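Local coordinates for mandelate racemase/muconate lactonizing enzyme-like protein (Rubrobacter xylanophilus DSM 9941, PDB 3CYJ) that is of unknown function but belongs to the enolase superfamily, pairing an N-terminal capping domain with a TIM-barrel domain that holds a sodium ion, at residues K65-V69 and R84-I89. Residues are numbered along the deposited sequence; the frame is centred on the assembly and turned at random.
Sequences KLAGV and RMQAAI
Val69 sets its branched side chain between three residues of helix 78-88. Its CG1 lies 3.7 Å from CG of Met85 and also rests over one face of the Arg84 guanidinium, toward the rim of that flat group, while CG2 turns to the small CB of Ala88, 4.1 Å away. With CG1 anti to the backbone N (chi1 171°), the two methyls are divided between these neighbours, a task suited to a beta-branched residue. The same Val69 offers its carbonyl: Arg84 NH2 donates to Val69 O at 2.6 Å, on a lone pair in the carbonyl plane. The oxygen is tilted from the guanidinium plane and the N-H...O angle is only 134°, making the bond short but bent. A bend at chi3 (45°) turns the guanidinium back toward Val69, and Ser73 OG takes a hydrogen bond from NH1.

Deeper in, Leu66 CD2 reaches both Met85 SD (4.0 Å) and Ile89 CG2 (3.8 Å); leucine and methionine cross at about a right angle, and the flexible thioether fits the branched end. Helix 97-116 closes this layer, with Ala101 against Leu66, Val105 against Met85 and Val102 against Ile89. At the other margin Lys65 lays its CB on Ile89 CG2, and its curled chain carries NZ to a water, which donates in turn to Ala88 O, 2.8 Å away.

These two roughly antiparallel helices of the capping domain are therefore joined by an apolar seam with polar margins, where a side-chain donor serves the carbonyl of Val69 and a lysine-held water that of Ala88, near the C-terminal ends of their helices.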
# COMPACT_ATOMS: atom_id res chain seq x y z
N LYS A 65 40.44 3.23 16.32
CA LYS A 65 39.47 4.26 15.95
C LYS A 65 38.83 4.96 17.16
O LYS A 65 38.44 6.10 17.06
CB LYS A 65 38.34 3.68 15.06
CG LYS A 65 38.76 3.20 13.69
CD LYS A 65 39.54 4.29 12.91
CE LYS A 65 38.68 5.41 12.50
NZ LYS A 65 39.49 6.58 11.95
N LEU A 66 38.68 4.28 18.30
CA LEU A 66 37.84 4.82 19.34
C LEU A 66 38.58 5.52 20.49
O LEU A 66 38.14 6.56 20.97
CB LEU A 66 36.90 3.70 19.85
CG LEU A 66 36.03 3.05 18.73
CD1 LEU A 66 35.03 2.11 19.30
CD2 LEU A 66 35.32 4.15 17.82
N ALA A 67 39.72 4.96 20.91
CA ALA A 67 40.45 5.48 22.08
C ALA A 67 40.75 6.95 21.88
O ALA A 67 40.50 7.78 22.76
CB ALA A 67 41.77 4.61 22.35
N GLY A 68 41.19 7.29 20.67
CA GLY A 68 41.50 8.65 20.36
C GLY A 68 40.31 9.59 20.44
O GLY A 68 40.48 10.79 20.64
N VAL A 69 39.09 9.09 20.24
CA VAL A 69 37.89 9.97 20.31
C VAL A 69 37.51 10.16 21.78
O VAL A 69 37.11 11.25 22.18
CB VAL A 69 36.69 9.35 19.52
CG1 VAL A 69 35.39 10.11 19.76
CG2 VAL A 69 37.02 9.28 18.01
N ARG A 84 30.25 11.39 18.46
CA ARG A 84 31.54 11.62 17.82
C ARG A 84 32.15 10.26 17.36
O ARG A 84 32.75 10.19 16.28
CB ARG A 84 32.49 12.41 18.78
CG ARG A 84 32.04 13.86 19.03
CD ARG A 84 32.79 14.51 20.22
NE ARG A 84 34.22 14.23 20.14
CZ ARG A 84 34.92 13.66 21.12
NH1 ARG A 84 34.30 13.42 22.28
NH2 ARG A 84 36.24 13.40 20.96
N MET A 85 31.95 9.19 18.14
CA MET A 85 32.48 7.88 17.71
C MET A 85 31.80 7.37 16.41
O MET A 85 32.49 6.95 15.47
CB MET A 85 32.36 6.84 18.82
CG MET A 85 33.40 6.97 20.01
SD MET A 85 33.52 5.57 21.15
CE MET A 85 32.00 5.74 22.15
N GLN A 86 30.46 7.41 16.37
CA GLN A 86 29.68 7.03 15.21
C GLN A 86 30.08 7.86 13.95
O GLN A 86 30.20 7.30 12.87
CB GLN A 86 28.17 7.20 15.49
CG GLN A 86 27.62 6.43 16.65
CD GLN A 86 27.54 4.94 16.43
OE1 GLN A 86 27.99 4.37 15.40
NE2 GLN A 86 26.97 4.26 17.41
N ALA A 87 30.28 9.17 14.11
CA ALA A 87 30.65 10.01 12.99
C ALA A 87 32.02 9.62 12.48
O ALA A 87 32.24 9.54 11.28
CB ALA A 87 30.62 11.50 13.39
N ALA A 88 32.95 9.38 13.41
CA ALA A 88 34.35 9.13 13.08
C ALA A 88 34.53 7.82 12.33
O ALA A 88 35.51 7.70 11.59
CB ALA A 88 35.23 9.12 14.36
N ILE A 89 33.64 6.84 12.52
CA ILE A 89 33.90 5.54 11.91
C ILE A 89 33.16 5.25 10.57
O ILE A 89 33.10 4.11 10.13
CB ILE A 89 33.70 4.40 12.92
CG1 ILE A 89 32.21 4.22 13.29
CG2 ILE A 89 34.57 4.60 14.17
CD1 ILE A 89 32.05 3.12 14.30
O HOH W 1 37.92 9.06 11.35